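Local coordinates for alanine racemase, biosynthetic (Pseudomonas aeruginosa PAO1, PDB 6A2F), which is a pyridoxal-phosphate enzyme of the alanine racemase family, with a TIM-barrel domain and a C-terminal domain rich in beta strands, at residues Arg279-Gly284 with Arg335-Leu340; Gly216-Ala221 with Ala226-Lys231; His159-Asp164 with His168-Gln173; His15-Ala20 with Thr47-Asp52; Ala195-Ile200 with Gly211-Gly216. All blocks are in the same frame, centred on the assembly; numbering follows the deposited sequence.

From the N terminus, the five contacts follow one another in series; none nests in or crosses another. Contact 4 closes first, joining helix 10-22 to the end of helix 42-48 around strand 28-32. Contact 3 folds a tight loop onto the start of helix 169-179 at the dimer interface. Contact 5 then sets helix 194-199 against the 3-10 turn at 212-215, and contact 2 closes a short loop directly after it, sharing Gly216. Asn16, on the helix of contact 4, hydrogen-bonds through ND2 to the backbone O of Leu214 and of Lys231, fastening contacts 4, 5 and 2 together. Contact 1 closes last, in the C-terminal domain, and touches the second subunit as contact 3 does.

Contact 1: Arg279-Gly284 with Arg335-Leu340; sequences RTAPAG and RACGTL. With ACT (acetate ion), chain E.
Cys337 carries its SG beside its own backbone N and anti to its carbonyl carbon (chi1 -71°), and from there the sulfur meets the methyl of Ala281, with SG 3.6 Å from Ala281 CB. This apolar touch lies where the two backbones come nearest, Ala281 CA and Cys337 CA being 5.0 Å apart. Alongside it, the Pro282 ring presses its CG and CD against the last carbonyl of the helix: Pro282 CG is 3.3 Å from Ala336 O. No hydrogen bond joins the two segments, which meet through apolar and van der Waals contact. The helix end itself is closed by a Schellman motif, with Gly338 at positive phi, Gly338 N bonded to Arg335 O at 3.2 Å and Thr339 N reaching back to Ala334 O. Arg279 stretches away from this patch, its CG anti to the backbone N (chi1 174°) and its chain extended as far as NE. The edge of its guanidinium group takes an acetate, probably from the crystallisation liquor, through a short bond from Arg279 NH2 to acetate OXT of 2.6 Å (158° at the hydrogen). Its NH1 bonds to Thr339 OG1 of the second subunit, and Arg279 N to Glu343 OE2 of that same subunit. The contact thus lays the loop between strands 264-269 and 286-289 against the end of helix 330-336, just before helix 341-346 starts and beside the partner subunit.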
# COMPACT_ATOMS: atom_id res chain seq x y z
N ARG A 279 8.81 -1.37 0.15
CA ARG A 279 9.68 -2.21 0.98
C ARG A 279 11.06 -2.42 0.37
O ARG A 279 12.06 -2.48 1.10
CB ARG A 279 9.04 -3.57 1.28
CG ARG A 279 9.98 -4.50 2.03
CD ARG A 279 9.40 -5.87 2.32
NE ARG A 279 10.47 -6.73 2.82
CZ ARG A 279 11.26 -7.47 2.06
NH1 ARG A 279 11.10 -7.50 0.74
NH2 ARG A 279 12.21 -8.21 2.62
N THR A 280 11.11 -2.53 -0.95
CA THR A 280 12.34 -2.90 -1.66
C THR A 280 13.21 -1.70 -2.06
O THR A 280 14.20 -1.87 -2.78
CB THR A 280 12.03 -3.78 -2.90
OG1 THR A 280 11.08 -3.11 -3.74
CG2 THR A 280 11.46 -5.13 -2.48
N ALA A 281 12.84 -0.51 -1.60
CA ALA A 281 13.63 0.70 -1.83
C ALA A 281 15.11 0.39 -1.60
O ALA A 281 15.51 0.06 -0.48
CB ALA A 281 13.17 1.82 -0.91
N PRO A 282 15.92 0.48 -2.67
CA PRO A 282 17.33 0.11 -2.59
C PRO A 282 18.20 1.19 -1.94
O PRO A 282 17.73 2.31 -1.72
CB PRO A 282 17.74 -0.08 -4.05
CG PRO A 282 16.82 0.82 -4.81
CD PRO A 282 15.53 0.90 -4.04
N ALA A 283 19.44 0.82 -1.63
CA ALA A 283 20.44 1.76 -1.16
C ALA A 283 20.60 2.88 -2.20
O ALA A 283 20.70 2.61 -3.40
CB ALA A 283 21.76 1.05 -0.93
N GLY A 284 20.60 4.12 -1.73
CA GLY A 284 20.73 5.27 -2.63
C GLY A 284 19.42 5.97 -2.97
O GLY A 284 19.42 6.99 -3.67
N ARG A 335 11.20 6.58 -9.02
CA ARG A 335 12.15 6.15 -10.05
C ARG A 335 13.28 5.32 -9.43
O ARG A 335 13.67 4.29 -9.99
CB ARG A 335 12.70 7.35 -10.83
CG ARG A 335 13.49 7.00 -12.09
CD ARG A 335 13.66 8.21 -13.01
NE ARG A 335 14.25 9.34 -12.30
CZ ARG A 335 15.56 9.62 -12.25
NH1 ARG A 335 15.98 10.68 -11.55
NH2 ARG A 335 16.44 8.86 -12.88
N ALA A 336 13.76 5.75 -8.27
CA ALA A 336 14.78 5.00 -7.53
C ALA A 336 14.26 3.64 -7.05
O ALA A 336 15.03 2.69 -6.91
CB ALA A 336 15.27 5.83 -6.35
N CYS A 337 12.95 3.57 -6.82
CA CYS A 337 12.30 2.35 -6.34
C CYS A 337 11.81 1.46 -7.47
O CYS A 337 11.15 0.44 -7.22
CB CYS A 337 11.16 2.70 -5.39
SG CYS A 337 11.73 3.32 -3.79
N GLY A 338 12.12 1.83 -8.71
CA GLY A 338 11.74 1.05 -9.89
C GLY A 338 10.25 1.06 -10.20
O GLY A 338 9.72 0.09 -10.75
N THR A 339 9.58 2.16 -9.87
CA THR A 339 8.14 2.31 -10.09
C THR A 339 7.78 3.79 -10.36
O THR A 339 8.67 4.59 -10.62
CB THR A 339 7.31 1.71 -8.93
OG1 THR A 339 5.91 1.80 -9.23
CG2 THR A 339 7.60 2.40 -7.60
N LEU A 340 6.50 4.13 -10.30
CA LEU A 340 6.04 5.50 -10.58
C LEU A 340 5.32 6.16 -9.41
O LEU A 340 4.86 5.49 -8.48
CB LEU A 340 5.14 5.52 -11.82
CG LEU A 340 5.67 5.10 -13.19
CD1 LEU A 340 4.51 5.07 -14.17
CD2 LEU A 340 6.78 6.02 -13.68
C ACT E . 12.35 -8.47 5.93
O ACT E . 11.26 -7.88 6.15
OXT ACT E . 13.13 -8.08 5.04
CH3 ACT E . 12.74 -9.67 6.75

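Contact 2: Gly216-Ala221 with Ala226-Lys231; sequences GSTPLA and AELGLK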
# COMPACT_ATOMS: atom_id res chain seq x y z
N GLY A 216 0.41 16.89 -8.89
CA GLY A 216 1.76 17.41 -9.00
C GLY A 216 2.81 16.34 -9.19
O GLY A 216 3.97 16.50 -8.79
N SER A 217 2.39 15.22 -9.79
CA SER A 217 3.29 14.16 -10.18
C SER A 217 3.26 14.08 -11.70
O SER A 217 2.18 14.07 -12.30
CB SER A 217 2.87 12.83 -9.55
OG SER A 217 3.55 11.73 -10.12
N THR A 218 4.44 14.05 -12.32
CA THR A 218 4.55 13.97 -13.78
C THR A 218 3.96 12.69 -14.37
O THR A 218 4.22 11.59 -13.86
CB THR A 218 6.00 14.14 -14.29
OG1 THR A 218 6.00 14.19 -15.72
CG2 THR A 218 6.90 12.99 -13.84
N PRO A 219 3.15 12.82 -15.44
CA PRO A 219 2.67 11.69 -16.23
C PRO A 219 3.65 11.27 -17.33
O PRO A 219 3.44 10.24 -17.97
CB PRO A 219 1.41 12.24 -16.87
CG PRO A 219 1.68 13.70 -17.03
CD PRO A 219 2.53 14.09 -15.86
N LEU A 220 4.71 12.05 -17.53
CA LEU A 220 5.61 11.86 -18.67
C LEU A 220 6.94 11.21 -18.27
O LEU A 220 7.42 11.40 -17.15
CB LEU A 220 5.87 13.19 -19.38
CG LEU A 220 4.67 14.05 -19.77
CD1 LEU A 220 5.13 15.41 -20.27
CD2 LEU A 220 3.79 13.37 -20.81
N ALA A 221 7.51 10.46 -19.21
CA ALA A 221 8.75 9.72 -18.97
C ALA A 221 9.99 10.61 -18.93
O ALA A 221 10.90 10.37 -18.13
CB ALA A 221 8.91 8.62 -20.02
N ALA A 226 8.13 19.58 -12.08
CA ALA A 226 8.63 20.95 -11.94
C ALA A 226 8.77 21.65 -13.30
O ALA A 226 8.38 22.81 -13.45
CB ALA A 226 9.95 20.96 -11.18
N GLU A 227 9.32 20.92 -14.28
CA GLU A 227 9.48 21.43 -15.65
C GLU A 227 8.14 21.68 -16.33
O GLU A 227 8.04 22.51 -17.25
CB GLU A 227 10.32 20.47 -16.52
CG GLU A 227 11.77 20.31 -16.09
CD GLU A 227 12.50 19.23 -16.86
OE1 GLU A 227 13.66 19.47 -17.27
OE2 GLU A 227 11.92 18.13 -17.07
N LEU A 228 7.11 20.97 -15.88
CA LEU A 228 5.75 21.10 -16.42
C LEU A 228 4.91 22.12 -15.65
O LEU A 228 3.76 22.38 -16.01
CB LEU A 228 5.06 19.73 -16.46
CG LEU A 228 5.64 18.71 -17.44
CD1 LEU A 228 5.33 17.29 -16.98
CD2 LEU A 228 5.14 18.95 -18.85
N GLY A 229 5.48 22.70 -14.60
CA GLY A 229 4.79 23.70 -13.79
C GLY A 229 3.74 23.15 -12.84
O GLY A 229 2.85 23.88 -12.42
N LEU A 230 3.86 21.87 -12.50
CA LEU A 230 2.91 21.20 -11.61
C LEU A 230 3.37 21.27 -10.15
O LEU A 230 4.50 20.86 -9.83
CB LEU A 230 2.73 19.74 -12.00
CG LEU A 230 2.45 19.34 -13.45
CD1 LEU A 230 2.63 17.84 -13.59
CD2 LEU A 230 1.06 19.77 -13.89
N LYS A 231 2.50 21.76 -9.27
CA LYS A 231 2.81 21.86 -7.85
C LYS A 231 2.47 20.57 -7.10
O LYS A 231 1.34 20.08 -7.21
CB LYS A 231 2.07 23.04 -7.22
CG LYS A 231 2.51 24.39 -7.75
CD LYS A 231 1.82 25.52 -7.00
CE LYS A 231 2.34 26.87 -7.45
NZ LYS A 231 1.61 27.98 -6.78
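Pro219 brings the one side-chain ring into this contact, and its CD comes loosely against the methyls of two leucines: Pro219 CD lies 4.4 Å from Leu228 CD1 and equally far from Leu230 CD1. Other side chains around the proline are Ser194 and Leu198 of helix 194-199, together with Ile212. The closer apolar pair is Leu220 with Leu228, whose CD1 atoms are 3.8 Å apart, the two chains meeting at a slant. Leu228 points its CG away from its carbonyl carbon, beside the backbone N (chi1 -67°), which brings CD1 up against both Leu220 and the hydroxyl of Thr218. Thr218 crosses it at about a right angle, with OG1 3.4 Å from Leu228 CD1. That hydroxyl is not left to the leucine: it accepts from Leu220 N at 3.1 Å (159° at the hydrogen) and also bonds to Leu223 O. At the other end, where the backbones draw together, Gly216 CA makes a C-H...O contact of 3.2 Å with Lys231 O, and Leu230 CB lies against the same glycine CA. The Ser217 side chain points away from 226-231, and its OG hydrogen-bonds to Asp331 OD1. Two standard turns frame the loop, an ST turn at Thr218 and a type I beta turn from Ala226 to Gly229, within the connection from the last short strand of the TIM barrel, 207-208, to strand 234-246.

Contact 3: His159-Asp164 with His168-Gln173; sequences HFACAD and HPLTEQ
A water bridges Cys162 and Thr171: it accepts from Cys162 N at 2.8 Å and is hydrogen-bonded to Thr171 OG1 at 3.0 Å. The bridge stands in for a direct link, since no hydrogen bond runs between the two segments themselves. The threonine hydroxyl sits beside its backbone N (chi1 -59°), facing the loop, while the methyl CG2 goes to Phe160. There the side chains cross at about a right angle, with Phe160 CE1 3.8 Å from Thr171 CG2. The edge of the same ring also approaches the helix backbone, Phe160 CE1 being 3.5 Å from Thr171 O. All this belongs to the beta-alpha loop of a TIM barrel, the turn from strand 151-157 into helix 169-179, where the loop folds back on the first turn of the helix it leads to. Next to the water, Cys162 lies over one face of the His168 imidazole in a sulfur-aromatic contact, SG standing 3.8 Å from the ring centroid and only 11° off the normal. Cys162 CB adds a CH-pi contact nearer the root of the ring, 3.7 Å from His168 CG. Pro169 CD lies over the opposite face, offset toward the rim. Leu170 completes the apolar side, its CD2 3.9 Å from Ala161 CB. Gly255 and Ala256 of the second subunit pack on Cys162 and His168, and Tyr254 of that subunit, which lines a D-lysine pocket, bonds to His159 NE2.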
# COMPACT_ATOMS: atom_id res chain seq x y z
N HIS A 159 -8.49 5.01 -24.19
CA HIS A 159 -7.39 5.32 -23.28
C HIS A 159 -6.05 4.86 -23.86
O HIS A 159 -5.95 3.73 -24.35
CB HIS A 159 -7.66 4.66 -21.92
CG HIS A 159 -6.71 5.07 -20.84
ND1 HIS A 159 -6.78 6.29 -20.20
CD2 HIS A 159 -5.67 4.41 -20.26
CE1 HIS A 159 -5.83 6.37 -19.29
NE2 HIS A 159 -5.14 5.24 -19.31
N PHE A 160 -5.05 5.74 -23.82
CA PHE A 160 -3.71 5.46 -24.37
C PHE A 160 -2.92 4.50 -23.50
O PHE A 160 -3.09 4.47 -22.29
CB PHE A 160 -2.89 6.75 -24.48
CG PHE A 160 -3.30 7.65 -25.62
CD1 PHE A 160 -3.18 7.22 -26.94
CD2 PHE A 160 -3.75 8.94 -25.37
CE1 PHE A 160 -3.53 8.06 -27.99
CE2 PHE A 160 -4.10 9.78 -26.42
CZ PHE A 160 -3.99 9.35 -27.73
N ALA A 161 -2.02 3.73 -24.13
CA ALA A 161 -1.14 2.81 -23.39
C ALA A 161 0.27 3.37 -23.16
O ALA A 161 0.97 2.94 -22.24
CB ALA A 161 -1.06 1.46 -24.10
N CYS A 162 0.69 4.31 -24.00
CA CYS A 162 2.08 4.77 -24.00
C CYS A 162 2.22 6.28 -24.22
O CYS A 162 3.28 6.75 -24.64
CB CYS A 162 2.89 4.04 -25.08
SG CYS A 162 2.76 2.24 -25.09
N ALA A 163 1.16 7.03 -23.92
CA ALA A 163 1.21 8.48 -24.04
C ALA A 163 2.29 9.12 -23.15
O ALA A 163 2.64 10.28 -23.33
CB ALA A 163 -0.16 9.09 -23.75
N ASP A 164 2.82 8.34 -22.21
CA ASP A 164 3.90 8.80 -21.32
C ASP A 164 5.23 8.98 -22.06
O ASP A 164 6.09 9.75 -21.64
CB ASP A 164 4.08 7.83 -20.14
CG ASP A 164 4.62 6.47 -20.56
OD1 ASP A 164 4.01 5.82 -21.43
OD2 ASP A 164 5.66 6.05 -20.01
N HIS A 168 5.62 7.22 -29.25
CA HIS A 168 5.46 5.78 -29.39
C HIS A 168 4.55 5.48 -30.59
O HIS A 168 3.54 6.17 -30.79
CB HIS A 168 4.89 5.17 -28.11
CG HIS A 168 5.07 3.69 -28.01
ND1 HIS A 168 6.12 3.10 -27.34
CD2 HIS A 168 4.32 2.67 -28.50
CE1 HIS A 168 6.01 1.79 -27.41
NE2 HIS A 168 4.93 1.50 -28.11
N PRO A 169 4.92 4.47 -31.41
CA PRO A 169 4.11 4.04 -32.56
C PRO A 169 2.64 3.74 -32.22
O PRO A 169 1.75 4.11 -32.99
CB PRO A 169 4.82 2.75 -33.04
CG PRO A 169 5.89 2.46 -32.02
CD PRO A 169 6.21 3.77 -31.37
N LEU A 170 2.40 3.09 -31.08
CA LEU A 170 1.05 2.69 -30.67
C LEU A 170 0.11 3.87 -30.40
O LEU A 170 -1.10 3.77 -30.60
CB LEU A 170 1.11 1.75 -29.45
CG LEU A 170 -0.18 1.10 -28.95
CD1 LEU A 170 -0.79 0.17 -29.99
CD2 LEU A 170 0.08 0.35 -27.65
N THR A 171 0.69 4.99 -29.95
CA THR A 171 -0.05 6.23 -29.71
C THR A 171 -0.75 6.72 -30.98
O THR A 171 -1.91 7.14 -30.93
CB THR A 171 0.87 7.34 -29.14
OG1 THR A 171 1.45 6.88 -27.91
CG2 THR A 171 0.09 8.62 -28.87
N GLU A 172 -0.04 6.67 -32.11
CA GLU A 172 -0.60 7.04 -33.41
C GLU A 172 -1.68 6.06 -33.84
O GLU A 172 -2.75 6.46 -34.30
CB GLU A 172 0.49 7.18 -34.48
CG GLU A 172 0.03 7.73 -35.83
CD GLU A 172 -0.61 9.11 -35.75
OE1 GLU A 172 -1.60 9.36 -36.48
OE2 GLU A 172 -0.15 9.96 -34.96
N GLN A 173 -1.40 4.76 -33.67
CA GLN A 173 -2.37 3.70 -33.96
C GLN A 173 -3.67 3.90 -33.18
O GLN A 173 -4.75 3.73 -33.74
CB GLN A 173 -1.80 2.33 -33.61
CG GLN A 173 -0.87 1.72 -34.63
CD GLN A 173 -0.46 0.31 -34.25
OE1 GLN A 173 -1.31 -0.54 -33.94
NE2 GLN A 173 0.84 0.05 -34.26
O HOH W 1 -0.52 5.23 -26.38

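Contact 4: His15-Ala20 with Thr47-Asp52; sequences HNYALA and TALHDD
Apolar contact comes first: Tyr17 and Leu49 run obliquely past each other, the leucine's CD2 methyl lying 3.8 Å from Tyr17 CB. The same methyl reaches the start of the ring, with Leu49 CD2 4.0 Å from Tyr17 CG. Tyr17 sends its ring out with CG anti to the backbone N (chi1 -178°), straight off the helix and across to the second segment. Leu49, the first residue to leave helical geometry after its helix, keeps CG beside its backbone N (chi1 -62°), which turns its CD2 methyl toward the tyrosine.

Contact between the ring and a carbonyl comes next. Tyr17 CE2 approaches Asp52 O to 3.4 Å, obliquely to the ring, while Tyr17 CD2 stays 4.4 Å from Asp52 CB.

The polar groups of these residues are satisfied by neighbours rather than by each other. Tyr17 OH, on a buried side chain, bonds to Ala29 O and to Asp54 N, which ties down the far end of the ring. The carboxylate of Asp52 turns to helix 10-22, where its OD2 forms a salt bridge with Arg14 NE.

In the barrel domain, the contact brings helix 10-22 to the turn that follows helix 42-48. Strand 28-32 packs against both, its Ala31 touching Tyr17 and Leu49 alike, and Ile13 of the first helix also packs on Leu49.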
# COMPACT_ATOMS: atom_id res chain seq x y z
N HIS A 15 -4.70 24.52 -8.51
CA HIS A 15 -3.74 25.07 -9.48
C HIS A 15 -3.48 24.11 -10.65
O HIS A 15 -3.56 24.50 -11.81
CB HIS A 15 -2.43 25.44 -8.78
CG HIS A 15 -1.38 26.00 -9.70
ND1 HIS A 15 -0.53 25.20 -10.43
CD2 HIS A 15 -1.06 27.27 -10.01
CE1 HIS A 15 0.27 25.96 -11.16
NE2 HIS A 15 -0.03 27.22 -10.92
N ASN A 16 -3.18 22.85 -10.33
CA ASN A 16 -2.86 21.86 -11.34
C ASN A 16 -4.06 21.55 -12.23
O ASN A 16 -3.90 21.30 -13.43
CB ASN A 16 -2.34 20.57 -10.71
CG ASN A 16 -1.04 20.78 -9.94
OD1 ASN A 16 -0.27 21.70 -10.23
ND2 ASN A 16 -0.81 19.92 -8.96
N TYR A 17 -5.26 21.58 -11.65
CA TYR A 17 -6.49 21.39 -12.40
C TYR A 17 -6.73 22.51 -13.42
O TYR A 17 -7.10 22.24 -14.57
CB TYR A 17 -7.71 21.24 -11.48
CG TYR A 17 -8.98 21.00 -12.25
CD1 TYR A 17 -9.25 19.75 -12.81
CD2 TYR A 17 -9.90 22.03 -12.46
CE1 TYR A 17 -10.40 19.53 -13.54
CE2 TYR A 17 -11.06 21.81 -13.18
CZ TYR A 17 -11.31 20.56 -13.73
OH TYR A 17 -12.46 20.33 -14.45
N ALA A 18 -6.52 23.76 -13.00
CA ALA A 18 -6.68 24.91 -13.88
C ALA A 18 -5.65 24.88 -15.01
O ALA A 18 -5.92 25.31 -16.13
CB ALA A 18 -6.56 26.20 -13.09
N LEU A 19 -4.46 24.36 -14.70
CA LEU A 19 -3.40 24.17 -15.68
C LEU A 19 -3.82 23.14 -16.74
O LEU A 19 -3.53 23.30 -17.92
CB LEU A 19 -2.11 23.74 -14.98
CG LEU A 19 -0.80 23.77 -15.78
CD1 LEU A 19 0.37 24.06 -14.84
CD2 LEU A 19 -0.56 22.48 -16.55
N ALA A 20 -4.51 22.08 -16.29
CA ALA A 20 -5.02 21.06 -17.20
C ALA A 20 -6.10 21.64 -18.11
O ALA A 20 -6.13 21.36 -19.31
CB ALA A 20 -5.56 19.87 -16.42
N THR A 47 -14.14 18.43 -2.39
CA THR A 47 -14.56 19.67 -1.74
C THR A 47 -13.78 20.89 -2.28
O THR A 47 -14.37 21.94 -2.53
CB THR A 47 -14.44 19.57 -0.21
OG1 THR A 47 -15.27 18.50 0.26
CG2 THR A 47 -14.86 20.87 0.49
N ALA A 48 -12.48 20.72 -2.46
CA ALA A 48 -11.64 21.77 -3.03
C ALA A 48 -11.99 22.05 -4.50
O ALA A 48 -11.94 23.21 -4.94
CB ALA A 48 -10.17 21.41 -2.88
N LEU A 49 -12.34 21.00 -5.25
CA LEU A 49 -12.72 21.11 -6.67
C LEU A 49 -14.24 21.08 -6.88
O LEU A 49 -14.72 20.78 -7.99
CB LEU A 49 -12.04 20.00 -7.49
CG LEU A 49 -10.51 19.95 -7.58
CD1 LEU A 49 -10.06 18.62 -8.17
CD2 LEU A 49 -9.92 21.12 -8.36
N HIS A 50 -14.99 21.39 -5.83
CA HIS A 50 -16.46 21.34 -5.84
C HIS A 50 -17.07 22.21 -6.95
O HIS A 50 -17.98 21.77 -7.65
CB HIS A 50 -17.01 21.75 -4.48
CG HIS A 50 -18.49 21.58 -4.34
ND1 HIS A 50 -19.06 20.54 -3.63
CD2 HIS A 50 -19.52 22.31 -4.84
CE1 HIS A 50 -20.38 20.65 -3.69
NE2 HIS A 50 -20.68 21.71 -4.42
N ASP A 51 -16.54 23.42 -7.10
CA ASP A 51 -17.03 24.37 -8.10
C ASP A 51 -16.09 24.49 -9.30
O ASP A 51 -16.54 24.75 -10.41
CB ASP A 51 -17.27 25.74 -7.47
CG ASP A 51 -18.12 25.66 -6.21
OD1 ASP A 51 -19.22 25.07 -6.28
OD2 ASP A 51 -17.70 26.20 -5.16
N ASP A 52 -14.80 24.30 -9.06
CA ASP A 52 -13.78 24.38 -10.11
C ASP A 52 -13.98 23.34 -11.20
O ASP A 52 -13.83 23.65 -12.39
CB ASP A 52 -12.37 24.21 -9.52
CG ASP A 52 -11.86 25.45 -8.81
OD1 ASP A 52 -12.64 26.41 -8.60
OD2 ASP A 52 -10.67 25.45 -8.44

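Contact 5: Ala195-Ile200 with Gly211-Gly216; sequences AAVLTI and GIMLYG
Val197 and Leu198 ride on the closing turn of helix 194-199, and Met213 faces them from a 3-10 segment at 212-215. The helix ends with Ile200 N bonded to Ala196 O at 2.8 Å. In the 3-10 segment the bonds span three residues, Leu214 N to Gly211 O at 2.9 Å and Tyr215 N to Ile212 O at 3.0 Å. Thr199 OG1 folds back onto Ala195 O at 2.7 Å, standing 45° out of the carbonyl plane.

Met213 does the reaching. Its CG sits between the backbone N and the carbonyl carbon (chi1 77°), and a bend at chi3 turns the methyl to Leu198. Met213 CE meets Leu198 CG at 3.9 Å, tip to tip, while the Met213 side chain crosses that of Val197 at about a right angle, SD 3.9 Å from Val197 CG1. Leu19 and Ala20 of helix 10-22 also pack on this methionine.

Gly211 N and Ile212 N hydrogen-bond phosphate oxygens of the pyridoxal-phosphate lysine at position 34, so the turn that carries Met213 is a phosphate-binding one, wedged between helix 194-199 and helix 10-22 just beyond strand 207-208.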
# COMPACT_ATOMS: atom_id res chain seq x y z
N ALA A 195 -0.96 12.59 -19.43
CA ALA A 195 0.08 12.55 -20.45
C ALA A 195 -0.37 13.24 -21.74
O ALA A 195 0.31 14.14 -22.24
CB ALA A 195 0.48 11.11 -20.73
N ALA A 196 -1.54 12.84 -22.24
CA ALA A 196 -2.07 13.38 -23.49
C ALA A 196 -2.55 14.82 -23.35
O ALA A 196 -2.46 15.59 -24.31
CB ALA A 196 -3.18 12.48 -24.03
N VAL A 197 -3.05 15.18 -22.17
CA VAL A 197 -3.52 16.55 -21.91
C VAL A 197 -2.37 17.53 -22.13
O VAL A 197 -2.58 18.66 -22.60
CB VAL A 197 -4.09 16.72 -20.48
CG1 VAL A 197 -4.21 18.19 -20.09
CG2 VAL A 197 -5.45 16.04 -20.37
N LEU A 198 -1.16 17.10 -21.80
CA LEU A 198 0.01 17.95 -21.89
C LEU A 198 0.74 17.87 -23.23
O LEU A 198 1.42 18.81 -23.62
CB LEU A 198 0.98 17.66 -20.74
CG LEU A 198 0.58 18.15 -19.35
CD1 LEU A 198 1.25 17.30 -18.27
CD2 LEU A 198 0.90 19.63 -19.16
N THR A 199 0.59 16.75 -23.94
CA THR A 199 1.43 16.51 -25.12
C THR A 199 0.72 16.12 -26.42
O THR A 199 1.32 16.23 -27.49
CB THR A 199 2.54 15.48 -24.82
OG1 THR A 199 1.95 14.24 -24.42
CG2 THR A 199 3.47 15.99 -23.71
N ILE A 200 -0.53 15.66 -26.35
CA ILE A 200 -1.27 15.23 -27.55
C ILE A 200 -2.56 16.05 -27.77
O ILE A 200 -3.66 15.54 -27.53
CB ILE A 200 -1.65 13.71 -27.52
CG1 ILE A 200 -0.63 12.85 -26.76
CG2 ILE A 200 -1.92 13.18 -28.93
CD1 ILE A 200 0.76 12.79 -27.36
N GLY A 211 -5.68 12.89 -14.27
CA GLY A 211 -5.55 12.29 -12.95
C GLY A 211 -4.27 12.72 -12.28
O GLY A 211 -4.23 13.73 -11.57
N ILE A 212 -3.20 11.96 -12.52
CA ILE A 212 -1.92 12.14 -11.83
C ILE A 212 -1.38 13.59 -11.83
O ILE A 212 -0.84 14.05 -10.82
CB ILE A 212 -0.85 11.13 -12.34
CG1 ILE A 212 0.38 11.09 -11.42
CG2 ILE A 212 -0.46 11.42 -13.78
CD1 ILE A 212 0.16 10.39 -10.09
N MET A 213 -1.56 14.30 -12.95
CA MET A 213 -1.07 15.67 -13.07
C MET A 213 -1.73 16.62 -12.07
O MET A 213 -1.12 17.62 -11.67
CB MET A 213 -1.21 16.20 -14.50
CG MET A 213 -2.61 16.63 -14.91
SD MET A 213 -2.67 17.29 -16.59
CE MET A 213 -1.90 18.90 -16.37
N LEU A 214 -2.95 16.29 -11.67
CA LEU A 214 -3.68 17.06 -10.67
C LEU A 214 -2.95 17.10 -9.34
O LEU A 214 -3.10 18.05 -8.57
CB LEU A 214 -5.09 16.48 -10.47
CG LEU A 214 -6.30 17.09 -11.19
CD1 LEU A 214 -5.98 17.63 -12.58
CD2 LEU A 214 -7.44 16.09 -11.25
N TYR A 215 -2.15 16.08 -9.07
CA TYR A 215 -1.52 15.92 -7.77
C TYR A 215 -0.03 16.31 -7.77
O TYR A 215 0.68 16.13 -6.78
CB TYR A 215 -1.76 14.49 -7.24
CG TYR A 215 -3.21 14.07 -7.34
CD1 TYR A 215 -4.14 14.46 -6.37
CD2 TYR A 215 -3.67 13.32 -8.42
CE1 TYR A 215 -5.48 14.09 -6.47
CE2 TYR A 215 -5.00 12.95 -8.53
CZ TYR A 215 -5.90 13.34 -7.55
OH TYR A 215 -7.23 12.96 -7.65
N GLY A 216 0.41 16.89 -8.89
CA GLY A 216 1.76 17.41 -9.00
C GLY A 216 2.81 16.34 -9.19
O GLY A 216 3.97 16.50 -8.79